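Local coordinates for insecticidal Delta-Endotoxin Cry8Ea1 (Bacillus Thuringiensis, PDB 3EB7), which kills susceptible beetle larvae, probably by binding receptors on midgut cells and opening pores in their membranes, as three-domain Cry toxins do, at residues F207-T212 and V397-E402; K8-L13 and Y136-N141; K199-Y204 and T244-A249; R240-D245 and Y412-N417. One frame throughout, in Å; residues are numbered along the deposited sequence.

Contact 1: residues F207-T212 and V397-E402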
loop_
_atom_site.group_PDB
_atom_site.type_symbol
_atom_site.label_atom_id
_atom_site.label_comp_id
_atom_site.label_asym_id
_atom_site.label_seq_id
_atom_site.Cartn_x
_atom_site.Cartn_y
_atom_site.Cartn_z
ATOM N N PHE A 207 -10.004 -6.092 8.156
ATOM C CA PHE A 207 -10.500 -4.778 7.657
ATOM C C PHE A 207 -9.282 -3.912 7.355
ATOM O O PHE A 207 -9.198 -3.334 6.282
ATOM C CB PHE A 207 -11.368 -4.087 8.710
ATOM C CG PHE A 207 -11.815 -2.678 8.329
ATOM C CD1 PHE A 207 -13.113 -2.443 7.874
ATOM C CD2 PHE A 207 -10.946 -1.585 8.450
ATOM C CE1 PHE A 207 -13.533 -1.114 7.509
ATOM C CE2 PHE A 207 -11.336 -0.304 8.070
ATOM C CZ PHE A 207 -12.632 -0.069 7.616
ATOM N N ARG A 208 -8.345 -3.820 8.311
ATOM C CA ARG A 208 -7.081 -3.160 8.115
ATOM C C ARG A 208 -6.358 -3.544 6.827
ATOM O O ARG A 208 -5.977 -2.667 6.043
ATOM C CB ARG A 208 -6.137 -3.429 9.298
ATOM C CG ARG A 208 -4.767 -2.807 9.063
ATOM C CD ARG A 208 -3.834 -2.745 10.294
ATOM N NE ARG A 208 -3.868 -3.958 11.114
ATOM C CZ ARG A 208 -3.623 -3.988 12.424
ATOM N NH1 ARG A 208 -3.296 -2.886 13.100
ATOM N NH2 ARG A 208 -3.691 -5.138 13.068
ATOM N N ARG A 209 -6.127 -4.840 6.618
ATOM C CA ARG A 209 -5.467 -5.256 5.366
ATOM C C ARG A 209 -6.312 -4.908 4.106
ATOM O O ARG A 209 -5.824 -4.279 3.156
ATOM C CB ARG A 209 -5.095 -6.754 5.390
ATOM C CG ARG A 209 -4.564 -7.280 4.005
ATOM C CD ARG A 209 -4.361 -8.778 3.962
ATOM N NE ARG A 209 -5.619 -9.532 3.930
ATOM C CZ ARG A 209 -6.179 -10.126 4.995
ATOM N NH1 ARG A 209 -5.609 -10.075 6.208
ATOM N NH2 ARG A 209 -7.316 -10.800 4.849
ATOM N N GLU A 210 -7.570 -5.316 4.094
ATOM C CA GLU A 210 -8.382 -5.148 2.901
ATOM C C GLU A 210 -8.573 -3.703 2.515
ATOM O O GLU A 210 -8.540 -3.396 1.342
ATOM C CB GLU A 210 -9.743 -5.837 3.052
ATOM C CG GLU A 210 -9.639 -7.367 2.965
ATOM C CD GLU A 210 -11.004 -8.040 2.675
ATOM O OE1 GLU A 210 -11.956 -7.358 2.146
ATOM O OE2 GLU A 210 -11.097 -9.258 2.965
ATOM N N MET A 211 -8.779 -2.830 3.501
ATOM C CA MET A 211 -9.012 -1.409 3.224
ATOM C C MET A 211 -7.758 -0.602 2.959
ATOM O O MET A 211 -7.822 0.435 2.330
ATOM C CB MET A 211 -9.854 -0.746 4.335
ATOM C CG MET A 211 -11.231 -1.410 4.541
ATOM S SD MET A 211 -12.203 -1.525 3.005
ATOM C CE MET A 211 -12.946 0.110 3.040
ATOM N N THR A 212 -6.614 -1.064 3.442
ATOM C CA THR A 212 -5.358 -0.507 3.006
ATOM C C THR A 212 -5.236 -0.737 1.499
ATOM O O THR A 212 -4.912 0.194 0.758
ATOM C CB THR A 212 -4.196 -1.201 3.702
ATOM O OG1 THR A 212 -4.347 -1.059 5.122
ATOM C CG2 THR A 212 -2.822 -0.605 3.247
ATOM N N VAL A 397 -5.270 -15.407 -2.283
ATOM C CA VAL A 397 -6.652 -15.063 -2.014
ATOM C C VAL A 397 -6.725 -13.641 -1.368
ATOM O O VAL A 397 -7.587 -12.826 -1.702
ATOM C CB VAL A 397 -7.332 -16.182 -1.126
ATOM C CG1 VAL A 397 -8.712 -15.746 -0.608
ATOM C CG2 VAL A 397 -7.444 -17.480 -1.912
ATOM N N GLU A 398 -5.803 -13.360 -0.452
ATOM C CA GLU A 398 -5.759 -12.078 0.273
ATOM C C GLU A 398 -4.889 -11.054 -0.464
ATOM O O GLU A 398 -5.256 -9.882 -0.573
ATOM C CB GLU A 398 -5.281 -12.325 1.705
ATOM C CG GLU A 398 -6.043 -13.477 2.358
ATOM C CD GLU A 398 -5.721 -13.699 3.829
ATOM O OE1 GLU A 398 -6.254 -14.669 4.434
ATOM O OE2 GLU A 398 -4.963 -12.900 4.415
ATOM N N LEU A 399 -3.790 -11.534 -1.044
ATOM C CA LEU A 399 -2.838 -10.743 -1.840
ATOM C C LEU A 399 -2.658 -11.231 -3.315
ATOM O O LEU A 399 -1.553 -11.729 -3.712
ATOM C CB LEU A 399 -1.493 -10.754 -1.096
ATOM C CG LEU A 399 -1.525 -10.092 0.279
ATOM C CD1 LEU A 399 -0.196 -10.210 0.951
ATOM C CD2 LEU A 399 -1.946 -8.613 0.187
ATOM N N PRO A 400 -3.721 -11.067 -4.149
ATOM C CA PRO A 400 -3.685 -11.616 -5.515
ATOM C C PRO A 400 -2.688 -10.929 -6.410
ATOM O O PRO A 400 -2.237 -9.828 -6.100
ATOM C CB PRO A 400 -5.125 -11.383 -6.049
ATOM C CG PRO A 400 -5.615 -10.198 -5.292
ATOM C CD PRO A 400 -5.013 -10.394 -3.874
ATOM N N PRO A 401 -2.326 -11.572 -7.530
ATOM C CA PRO A 401 -1.540 -10.876 -8.559
ATOM C C PRO A 401 -2.327 -9.699 -9.174
ATOM O O PRO A 401 -3.552 -9.607 -8.997
ATOM C CB PRO A 401 -1.263 -11.980 -9.600
ATOM C CG PRO A 401 -1.460 -13.231 -8.900
ATOM C CD PRO A 401 -2.558 -12.979 -7.889
ATOM N N GLU A 402 -1.612 -8.823 -9.872
ATOM C CA GLU A 402 -2.176 -7.611 -10.431
ATOM C C GLU A 402 -2.971 -7.898 -11.707
ATOM O O GLU A 402 -3.690 -7.027 -12.216
ATOM C CB GLU A 402 -1.052 -6.587 -10.728
ATOM C CG GLU A 402 -0.536 -5.917 -9.458
ATOM C CD GLU A 402 0.615 -4.932 -9.686
ATOM O OE1 GLU A 402 0.895 -4.593 -10.870
ATOM O OE2 GLU A 402 1.233 -4.499 -8.663
HETATM O O HOH W 1 -6.948 -9.163 1.569
#
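Glu398 OE2 is the polar atom on which this contact turns. It lies over one face of the Arg209 guanidinium, 3.0 Å above the plane and centred on it, with CZ of Arg209 3.1 Å from OE2 of Glu398. The salt bridge, 3.2 Å from Arg209 NH2 to Glu398 OE2, is therefore one of charges alone, since no N-H of the arginine points at the oxygen. The two planes are 22° apart, but only OE2 lies over the guanidinium centre; OE1 projects past the NH2 side. Arg209 leaves helix 198-220 with CG anti to the backbone N (chi1 172°) and bends at chi3 (72°), which lays the flat end against the glutamate oxygen. The N-H groups are spent around the rim instead: Arg209 NE donates a hydrogen bond to a water 2.7 Å away, in the guanidinium plane, and that water donates in turn to Glu398 O at 2.8 Å, while NH1 reaches Tyr243 O and forms a salt bridge with Asp245 OD1. Glu398 OE2 also accepts from the backbone N of Asp245. Leu399 CD2 touches the chain, 4.5 Å from Arg209 CD. The contact joins the helical domain to the second, beta-rich domain of a three-domain Cry toxin. With Glu398 over its face and Asp245 at NH1, the arginine's positive charge is probably stabilised in this largely buried interface, and the in-plane N-H groups are left for other partners.

Contact 2: residues K8-L13 and Y136-N141; sequences KTAISL and YAQAAN
Leu13 sets its CD2 methyl against the amide end of Gln138, 3.4 Å from NE2, with CG behind it at 4.1 Å from the same nitrogen. Gln138 reaches this spot by folding its chain: CG lies beside the backbone N and the chain bends at chi2 (-58°), bringing the amide over to helix 2-20. The two side chains meet at a slant, methyl against nitrogen. On the other end of the amide, OE1 of Gln138 stands 4.3 Å from Ala10 CB. Both segments belong to the N-terminal alpha-helical bundle of the Cry toxins, the domain held to insert into membranes, and the small Ala10 touches Ser214 of helix 198-220. A water bridges the backbone of one helix to the side chain of the other: it donates to Ala10 O at 2.6 Å and to Gln138 OE1 at 2.9 Å, giving the amide oxygen a partner between the helices. Trp48 and Phe51 of helix 47-59 and Ile218 of helix 198-220 also pack on Gln138, while Leu36, Val39 and Leu40 of helix 26-40 touch Leu13.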
loop_
_atom_site.group_PDB
_atom_site.type_symbol
_atom_site.label_atom_id
_atom_site.label_comp_id
_atom_site.label_asym_id
_atom_site.label_seq_id
_atom_site.Cartn_x
_atom_site.Cartn_y
_atom_site.Cartn_z
ATOM N N LYS A 8 -9.082 -8.145 -5.475
ATOM C CA LYS A 8 -8.505 -8.455 -6.756
ATOM C C LYS A 8 -8.621 -7.227 -7.655
ATOM O O LYS A 8 -7.663 -6.819 -8.271
ATOM C CB LYS A 8 -9.218 -9.691 -7.328
ATOM C CG LYS A 8 -8.462 -10.430 -8.382
ATOM C CD LYS A 8 -9.351 -11.500 -8.999
ATOM C CE LYS A 8 -9.012 -11.742 -10.481
ATOM N NZ LYS A 8 -9.893 -10.966 -11.404
ATOM N N THR A 9 -9.798 -6.618 -7.694
ATOM C CA THR A 9 -10.055 -5.439 -8.516
ATOM C C THR A 9 -9.192 -4.249 -8.122
ATOM O O THR A 9 -8.566 -3.610 -8.972
ATOM C CB THR A 9 -11.535 -5.035 -8.411
ATOM O OG1 THR A 9 -12.334 -6.144 -8.847
ATOM C CG2 THR A 9 -11.837 -3.805 -9.285
ATOM N N ALA A 10 -9.183 -3.952 -6.830
ATOM C CA ALA A 10 -8.462 -2.829 -6.274
ATOM C C ALA A 10 -6.956 -2.979 -6.476
ATOM O O ALA A 10 -6.276 -1.997 -6.792
ATOM C CB ALA A 10 -8.794 -2.694 -4.791
ATOM N N ILE A 11 -6.425 -4.192 -6.300
ATOM C CA ILE A 11 -4.971 -4.399 -6.494
ATOM C C ILE A 11 -4.581 -4.209 -7.946
ATOM O O ILE A 11 -3.543 -3.613 -8.258
ATOM C CB ILE A 11 -4.503 -5.770 -5.978
ATOM C CG1 ILE A 11 -4.302 -5.703 -4.458
ATOM C CG2 ILE A 11 -3.222 -6.191 -6.644
ATOM C CD1 ILE A 11 -4.066 -7.046 -3.813
ATOM N N SER A 12 -5.431 -4.718 -8.839
ATOM C CA SER A 12 -5.219 -4.615 -10.263
ATOM C C SER A 12 -5.229 -3.144 -10.726
ATOM O O SER A 12 -4.408 -2.717 -11.563
ATOM C CB SER A 12 -6.339 -5.402 -10.948
ATOM O OG SER A 12 -6.397 -5.106 -12.327
ATOM N N LEU A 13 -6.187 -2.381 -10.192
ATOM C CA LEU A 13 -6.343 -0.981 -10.515
ATOM C C LEU A 13 -5.150 -0.190 -10.055
ATOM O O LEU A 13 -4.618 0.575 -10.850
ATOM C CB LEU A 13 -7.640 -0.415 -9.931
ATOM C CG LEU A 13 -8.842 -0.168 -10.846
ATOM C CD1 LEU A 13 -8.806 -0.884 -12.207
ATOM C CD2 LEU A 13 -10.068 -0.549 -10.100
ATOM N N TYR A 136 -16.586 4.740 -2.646
ATOM C CA TYR A 136 -16.170 6.141 -2.600
ATOM C C TYR A 136 -14.737 6.342 -3.099
ATOM O O TYR A 136 -14.506 7.190 -3.952
ATOM C CB TYR A 136 -16.324 6.661 -1.182
ATOM C CG TYR A 136 -15.929 8.109 -1.021
ATOM C CD1 TYR A 136 -16.902 9.112 -0.949
ATOM C CD2 TYR A 136 -14.568 8.480 -0.936
ATOM C CE1 TYR A 136 -16.535 10.434 -0.784
ATOM C CE2 TYR A 136 -14.189 9.810 -0.792
ATOM C CZ TYR A 136 -15.174 10.780 -0.689
ATOM O OH TYR A 136 -14.810 12.110 -0.521
ATOM N N ALA A 137 -13.795 5.553 -2.594
ATOM C CA ALA A 137 -12.376 5.594 -3.047
ATOM C C ALA A 137 -12.164 5.368 -4.560
ATOM O O ALA A 137 -11.385 6.090 -5.223
ATOM C CB ALA A 137 -11.481 4.613 -2.201
ATOM N N GLN A 138 -12.861 4.388 -5.113
ATOM C CA GLN A 138 -12.752 4.112 -6.524
ATOM C C GLN A 138 -13.419 5.188 -7.379
ATOM O O GLN A 138 -12.883 5.557 -8.447
ATOM C CB GLN A 138 -13.277 2.696 -6.840
ATOM C CG GLN A 138 -12.485 1.559 -6.166
ATOM C CD GLN A 138 -10.981 1.561 -6.523
ATOM O OE1 GLN A 138 -10.118 1.305 -5.667
ATOM N NE2 GLN A 138 -10.672 1.866 -7.768
ATOM N N ALA A 139 -14.556 5.727 -6.931
ATOM C CA ALA A 139 -15.202 6.829 -7.669
ATOM C C ALA A 139 -14.397 8.148 -7.610
ATOM O O ALA A 139 -14.233 8.865 -8.629
ATOM C CB ALA A 139 -16.634 7.043 -7.146
ATOM N N ALA A 140 -13.906 8.459 -6.407
ATOM C CA ALA A 140 -13.038 9.621 -6.174
ATOM C C ALA A 140 -11.857 9.535 -7.122
ATOM O O ALA A 140 -11.563 10.501 -7.843
ATOM C CB ALA A 140 -12.545 9.658 -4.702
ATOM N N ASN A 141 -11.200 8.363 -7.133
ATOM C CA ASN A 141 -10.054 8.109 -8.019
ATOM C C ASN A 141 -10.373 8.495 -9.474
ATOM O O ASN A 141 -9.651 9.269 -10.103
ATOM C CB ASN A 141 -9.603 6.644 -7.896
ATOM C CG ASN A 141 -8.455 6.288 -8.845
ATOM O OD1 ASN A 141 -8.580 5.390 -9.694
ATOM N ND2 ASN A 141 -7.336 6.954 -8.692
HETATM O O HOH W 2 -7.502 0.224 -6.284
#

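Contact 3: residues K199-Y204 and T244-A249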
loop_
_atom_site.group_PDB
_atom_site.type_symbol
_atom_site.label_atom_id
_atom_site.label_comp_id
_atom_site.label_asym_id
_atom_site.label_seq_id
_atom_site.Cartn_x
_atom_site.Cartn_y
_atom_site.Cartn_z
ATOM N N LYS A 199 -10.770 -13.582 18.060
ATOM C CA LYS A 199 -11.626 -13.644 16.897
ATOM C C LYS A 199 -11.851 -12.232 16.403
ATOM O O LYS A 199 -11.697 -11.960 15.211
ATOM C CB LYS A 199 -12.960 -14.294 17.259
ATOM C CG LYS A 199 -13.993 -14.387 16.132
ATOM C CD LYS A 199 -15.261 -15.000 16.667
ATOM C CE LYS A 199 -16.443 -14.851 15.681
ATOM N NZ LYS A 199 -16.743 -16.110 14.959
ATOM N N GLN A 200 -12.197 -11.324 17.319
ATOM C CA GLN A 200 -12.303 -9.913 16.982
ATOM C C GLN A 200 -11.004 -9.368 16.399
ATOM O O GLN A 200 -11.028 -8.608 15.461
ATOM C CB GLN A 200 -12.682 -9.143 18.219
ATOM C CG GLN A 200 -14.158 -9.363 18.618
ATOM C CD GLN A 200 -14.472 -8.822 19.989
ATOM O OE1 GLN A 200 -13.613 -8.765 20.861
ATOM N NE2 GLN A 200 -15.721 -8.444 20.198
ATOM N N TRP A 201 -9.851 -9.769 16.941
ATOM C CA TRP A 201 -8.601 -9.318 16.349
ATOM C C TRP A 201 -8.483 -9.726 14.848
ATOM O O TRP A 201 -8.115 -8.916 14.008
ATOM C CB TRP A 201 -7.400 -9.770 17.178
ATOM C CG TRP A 201 -6.180 -9.095 16.662
ATOM C CD1 TRP A 201 -5.641 -7.915 17.095
ATOM C CD2 TRP A 201 -5.348 -9.550 15.575
ATOM N NE1 TRP A 201 -4.540 -7.607 16.330
ATOM C CE2 TRP A 201 -4.328 -8.602 15.411
ATOM C CE3 TRP A 201 -5.374 -10.678 14.739
ATOM C CZ2 TRP A 201 -3.334 -8.735 14.441
ATOM C CZ3 TRP A 201 -4.391 -10.812 13.755
ATOM C CH2 TRP A 201 -3.384 -9.848 13.620
ATOM N N VAL A 202 -8.810 -10.980 14.531
ATOM C CA VAL A 202 -8.813 -11.457 13.114
ATOM C C VAL A 202 -9.667 -10.552 12.203
ATOM O O VAL A 202 -9.238 -10.177 11.103
ATOM C CB VAL A 202 -9.261 -12.953 13.022
ATOM C CG1 VAL A 202 -9.364 -13.427 11.559
ATOM C CG2 VAL A 202 -8.314 -13.822 13.785
ATOM N N GLU A 203 -10.837 -10.164 12.692
ATOM C CA GLU A 203 -11.766 -9.290 11.967
ATOM C C GLU A 203 -11.208 -7.893 11.767
ATOM O O GLU A 203 -11.265 -7.308 10.670
ATOM C CB GLU A 203 -13.111 -9.235 12.707
ATOM C CG GLU A 203 -13.763 -10.638 12.798
ATOM C CD GLU A 203 -14.924 -10.748 13.808
ATOM O OE1 GLU A 203 -15.588 -11.792 13.787
ATOM O OE2 GLU A 203 -15.184 -9.827 14.612
ATOM N N TYR A 204 -10.635 -7.371 12.840
ATOM C CA TYR A 204 -10.080 -6.026 12.849
ATOM C C TYR A 204 -8.897 -5.964 11.865
ATOM O O TYR A 204 -8.802 -5.084 11.029
ATOM C CB TYR A 204 -9.649 -5.754 14.314
ATOM C CG TYR A 204 -8.828 -4.524 14.573
ATOM C CD1 TYR A 204 -7.431 -4.553 14.451
ATOM C CD2 TYR A 204 -9.447 -3.326 14.939
ATOM C CE1 TYR A 204 -6.658 -3.417 14.713
ATOM C CE2 TYR A 204 -8.710 -2.200 15.203
ATOM C CZ TYR A 204 -7.309 -2.239 15.104
ATOM O OH TYR A 204 -6.580 -1.079 15.378
ATOM N N THR A 244 -1.355 -10.834 6.454
ATOM C CA THR A 244 -2.396 -11.812 6.082
ATOM C C THR A 244 -3.054 -12.390 7.327
ATOM O O THR A 244 -2.575 -12.165 8.436
ATOM C CB THR A 244 -1.869 -12.945 5.121
ATOM O OG1 THR A 244 -0.636 -13.467 5.608
ATOM C CG2 THR A 244 -1.659 -12.396 3.717
ATOM N N ASP A 245 -4.151 -13.155 7.167
ATOM C CA ASP A 245 -4.838 -13.698 8.350
ATOM C C ASP A 245 -3.906 -14.686 9.084
ATOM O O ASP A 245 -3.079 -15.329 8.471
ATOM C CB ASP A 245 -6.179 -14.362 8.000
ATOM C CG ASP A 245 -7.302 -13.363 7.587
ATOM O OD1 ASP A 245 -7.197 -12.108 7.652
ATOM O OD2 ASP A 245 -8.354 -13.880 7.153
ATOM N N PRO A 246 -4.027 -14.790 10.419
ATOM C CA PRO A 246 -3.211 -15.776 11.115
ATOM C C PRO A 246 -3.373 -17.227 10.547
ATOM O O PRO A 246 -4.490 -17.634 10.130
ATOM C CB PRO A 246 -3.717 -15.667 12.564
ATOM C CG PRO A 246 -4.194 -14.302 12.699
ATOM C CD PRO A 246 -4.848 -13.996 11.359
ATOM N N ILE A 247 -2.268 -17.991 10.520
ATOM C CA ILE A 247 -2.267 -19.318 9.909
ATOM C C ILE A 247 -2.629 -20.358 10.958
ATOM O O ILE A 247 -1.763 -21.072 11.519
ATOM C CB ILE A 247 -0.938 -19.628 9.168
ATOM C CG1 ILE A 247 -0.606 -18.455 8.216
ATOM C CG2 ILE A 247 -1.092 -20.926 8.353
ATOM C CD1 ILE A 247 0.803 -18.440 7.696
ATOM N N GLY A 248 -3.927 -20.398 11.248
ATOM C CA GLY A 248 -4.525 -21.296 12.229
ATOM C C GLY A 248 -5.858 -21.765 11.661
ATOM O O GLY A 248 -6.511 -21.056 10.895
ATOM N N ALA A 249 -6.249 -22.977 12.028
ATOM C CA ALA A 249 -7.442 -23.572 11.490
ATOM C C ALA A 249 -8.685 -22.872 12.063
ATOM O O ALA A 249 -8.705 -22.479 13.223
ATOM C CB ALA A 249 -7.454 -25.082 11.797
HETATM O O HOH W 3 -6.681 -11.125 9.926
#
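The first turns of helix 198-220, in the helical domain, rest here on the loop that follows strand 241-243 in the second domain, and Pro246 is the loop's main foothold. Its CG meets the rim of the Trp201 indole, 3.7 Å from CZ3 and near the ring plane, so the proline comes at the edge of the ring and not over a face. Pro246 CD lies slightly farther from the same CZ3, at 4.0 Å. With CG anti to the backbone N (chi1 -171°), the indole of Trp201 extends to the loop. Its NE1 is engaged by Glu267, and Phe263 meets the indole edge-to-face. The next residue, Val202, adds its CG2 methyl, 4.2 Å from Pro246 CD, and Trp256 touches both Val202 and Pro246. Beside this apolar patch runs a water bridge: one water donates to Val202 O at 3.0 Å and to Asp245 OD1 at 2.5 Å. Asp245 OD1 is shared, since it also forms a salt bridge with Arg209 NH1 farther along the same helix. Ile247, the next residue after the proline, is the centre of an inverse gamma turn that bends the chain beyond the contact. A helix of the helical domain, probably the pore-forming one, lying against the neighbouring beta-rich domain in this way is a feature of the three-domain Cry toxin fold.

Contact 4: residues R240-D245 and Y412-N417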
loop_
_atom_site.group_PDB
_atom_site.type_symbol
_atom_site.label_atom_id
_atom_site.label_comp_id
_atom_site.label_asym_id
_atom_site.label_seq_id
_atom_site.Cartn_x
_atom_site.Cartn_y
_atom_site.Cartn_z
ATOM N N ARG A 240 4.280 0.593 3.174
ATOM C CA ARG A 240 3.533 -0.067 4.265
ATOM C C ARG A 240 3.576 -1.587 4.159
ATOM O O ARG A 240 3.569 -2.152 3.052
ATOM C CB ARG A 240 2.074 0.404 4.288
ATOM C CG ARG A 240 1.103 -0.369 3.357
ATOM C CD ARG A 240 1.277 -0.101 1.863
ATOM N NE ARG A 240 0.389 -0.922 1.013
ATOM C CZ ARG A 240 0.604 -2.205 0.696
ATOM N NH1 ARG A 240 1.682 -2.854 1.169
ATOM N NH2 ARG A 240 -0.262 -2.857 -0.094
ATOM N N GLU A 241 3.612 -2.236 5.321
ATOM C CA GLU A 241 3.449 -3.682 5.446
ATOM C C GLU A 241 1.973 -3.978 5.666
ATOM O O GLU A 241 1.328 -3.276 6.458
ATOM C CB GLU A 241 4.136 -4.152 6.719
ATOM C CG GLU A 241 5.506 -4.731 6.556
ATOM C CD GLU A 241 6.063 -5.159 7.918
ATOM O OE1 GLU A 241 5.748 -4.468 8.939
ATOM O OE2 GLU A 241 6.770 -6.200 7.967
ATOM N N VAL A 242 1.472 -5.039 5.024
ATOM C CA VAL A 242 0.140 -5.601 5.306
ATOM C C VAL A 242 0.329 -6.999 5.893
ATOM O O VAL A 242 1.332 -7.667 5.637
ATOM C CB VAL A 242 -0.795 -5.666 4.047
ATOM C CG1 VAL A 242 -1.173 -4.235 3.540
ATOM C CG2 VAL A 242 -0.169 -6.493 2.914
ATOM N N TYR A 243 -0.619 -7.426 6.718
ATOM C CA TYR A 243 -0.535 -8.720 7.343
ATOM C C TYR A 243 -1.681 -9.606 6.886
ATOM O O TYR A 243 -2.847 -9.177 6.928
ATOM C CB TYR A 243 -0.567 -8.563 8.848
ATOM C CG TYR A 243 0.621 -7.819 9.415
ATOM C CD1 TYR A 243 0.740 -6.412 9.296
ATOM C CD2 TYR A 243 1.611 -8.502 10.093
ATOM C CE1 TYR A 243 1.857 -5.721 9.860
ATOM C CE2 TYR A 243 2.725 -7.811 10.655
ATOM C CZ TYR A 243 2.826 -6.450 10.538
ATOM O OH TYR A 243 3.903 -5.835 11.107
ATOM N N THR A 244 -1.355 -10.834 6.454
ATOM C CA THR A 244 -2.396 -11.812 6.082
ATOM C C THR A 244 -3.054 -12.390 7.327
ATOM O O THR A 244 -2.575 -12.165 8.436
ATOM C CB THR A 244 -1.869 -12.945 5.121
ATOM O OG1 THR A 244 -0.636 -13.467 5.608
ATOM C CG2 THR A 244 -1.659 -12.396 3.717
ATOM N N ASP A 245 -4.151 -13.155 7.167
ATOM C CA ASP A 245 -4.838 -13.698 8.350
ATOM C C ASP A 245 -3.906 -14.686 9.084
ATOM O O ASP A 245 -3.079 -15.329 8.471
ATOM C CB ASP A 245 -6.179 -14.362 8.000
ATOM C CG ASP A 245 -7.302 -13.363 7.587
ATOM O OD1 ASP A 245 -7.197 -12.108 7.652
ATOM O OD2 ASP A 245 -8.354 -13.880 7.153
ATOM N N TYR A 412 2.832 -10.603 -9.595
ATOM C CA TYR A 412 2.581 -10.604 -8.170
ATOM C C TYR A 412 2.575 -9.168 -7.594
ATOM O O TYR A 412 3.333 -8.314 -8.044
ATOM C CB TYR A 412 3.582 -11.511 -7.428
ATOM C CG TYR A 412 5.037 -11.148 -7.560
ATOM C CD1 TYR A 412 5.664 -10.348 -6.589
ATOM C CD2 TYR A 412 5.819 -11.628 -8.648
ATOM C CE1 TYR A 412 7.015 -10.023 -6.680
ATOM C CE2 TYR A 412 7.186 -11.287 -8.757
ATOM C CZ TYR A 412 7.771 -10.494 -7.760
ATOM O OH TYR A 412 9.123 -10.153 -7.840
ATOM N N SER A 413 1.697 -8.911 -6.625
ATOM C CA SER A 413 1.562 -7.553 -6.085
ATOM C C SER A 413 2.372 -7.331 -4.803
ATOM O O SER A 413 2.700 -6.187 -4.496
ATOM C CB SER A 413 0.095 -7.188 -5.875
ATOM O OG SER A 413 -0.557 -8.126 -5.034
ATOM N N HIS A 414 2.712 -8.415 -4.095
ATOM C CA HIS A 414 3.381 -8.372 -2.796
ATOM C C HIS A 414 4.399 -9.467 -2.675
ATOM O O HIS A 414 4.381 -10.435 -3.445
ATOM C CB HIS A 414 2.367 -8.495 -1.630
ATOM C CG HIS A 414 1.431 -7.335 -1.538
ATOM N ND1 HIS A 414 0.409 -7.129 -2.450
ATOM C CD2 HIS A 414 1.391 -6.282 -0.680
ATOM C CE1 HIS A 414 -0.241 -6.017 -2.141
ATOM N NE2 HIS A 414 0.332 -5.490 -1.063
ATOM N N ARG A 415 5.312 -9.283 -1.713
ATOM C CA ARG A 415 6.359 -10.262 -1.407
ATOM C C ARG A 415 6.324 -10.488 0.097
ATOM O O ARG A 415 5.919 -9.570 0.831
ATOM C CB ARG A 415 7.728 -9.729 -1.830
ATOM C CG ARG A 415 8.161 -8.538 -1.011
ATOM C CD ARG A 415 9.565 -8.157 -1.281
ATOM N NE ARG A 415 9.694 -7.410 -2.525
ATOM C CZ ARG A 415 9.241 -6.178 -2.737
ATOM N NH1 ARG A 415 8.638 -5.493 -1.769
ATOM N NH2 ARG A 415 9.424 -5.616 -3.921
ATOM N N LEU A 416 6.744 -11.677 0.555
ATOM C CA LEU A 416 6.809 -11.982 1.991
ATOM C C LEU A 416 7.899 -11.118 2.630
ATOM O O LEU A 416 9.033 -11.062 2.120
ATOM C CB LEU A 416 7.088 -13.471 2.268
ATOM C CG LEU A 416 7.092 -13.907 3.753
ATOM C CD1 LEU A 416 5.687 -13.699 4.342
ATOM C CD2 LEU A 416 7.549 -15.377 3.906
ATOM N N ASN A 417 7.556 -10.478 3.747
ATOM C CA ASN A 417 8.462 -9.592 4.424
ATOM C C ASN A 417 8.905 -10.126 5.788
ATOM O O ASN A 417 10.064 -9.979 6.169
ATOM C CB ASN A 417 7.803 -8.204 4.574
ATOM C CG ASN A 417 8.703 -7.168 5.280
ATOM O OD1 ASN A 417 9.929 -7.245 5.252
ATOM N ND2 ASN A 417 8.087 -6.223 5.918
#
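Strands 241-243 and 414-422 are the two outer strands of a three-stranded antiparallel sheet with 427-434 between them, so they meet through side chains, CA of Glu241 lying 7.8 Å from CA of Asn417. This small sheet belongs to the second, beta-rich domain of the Cry toxin fold. Arg240, bent at chi2 (-72°), brings its guanidinium to the edge of the His414 imidazole, the two planes only 19° apart. NH2 of Arg240 donates to NE2 of His414 at 2.9 Å, and the bond is nearly straight (170°) and lies close to both planes. Asp217 of helix 198-220 takes NH2 in a salt bridge as well. On the far side of the imidazole ND1 donates to Ser413 OG at 2.9 Å, so each ring nitrogen has a partner and the ring's rotation is fixed. Glu241 puts its carboxylate by the Asn417 amide and is also held by Arg272, His275 and Ser431. Val242 CG2 lies 3.9 Å from CD2 of His414, while its CG1 sits over one face of the Arg240 guanidinium, toward the rim.

All four contacts are buried, but only contact 2 stays inside the helical bundle and only contact 4 inside the beta-rich domain; contacts 1 and 3 cross between the two, both from helix 198-220. Contacts 1 and 4 lie nearest the middle of the chain, their centres about 8 Å apart, and contact 3 lies farthest out, its centre about 20 Å from that of the chain. The chemistry differs as well: charged and polar groups dominate contacts 1 and 4, whereas contact 3 is mainly apolar and contact 2 sets a glutamine amide against aliphatic groups, each with one bridging water. Thr244 and Asp245 belong to both contacts 3 and 4, and Pro400 of contact 1 meets Ile11 of contact 2 and Ser413 of contact 4.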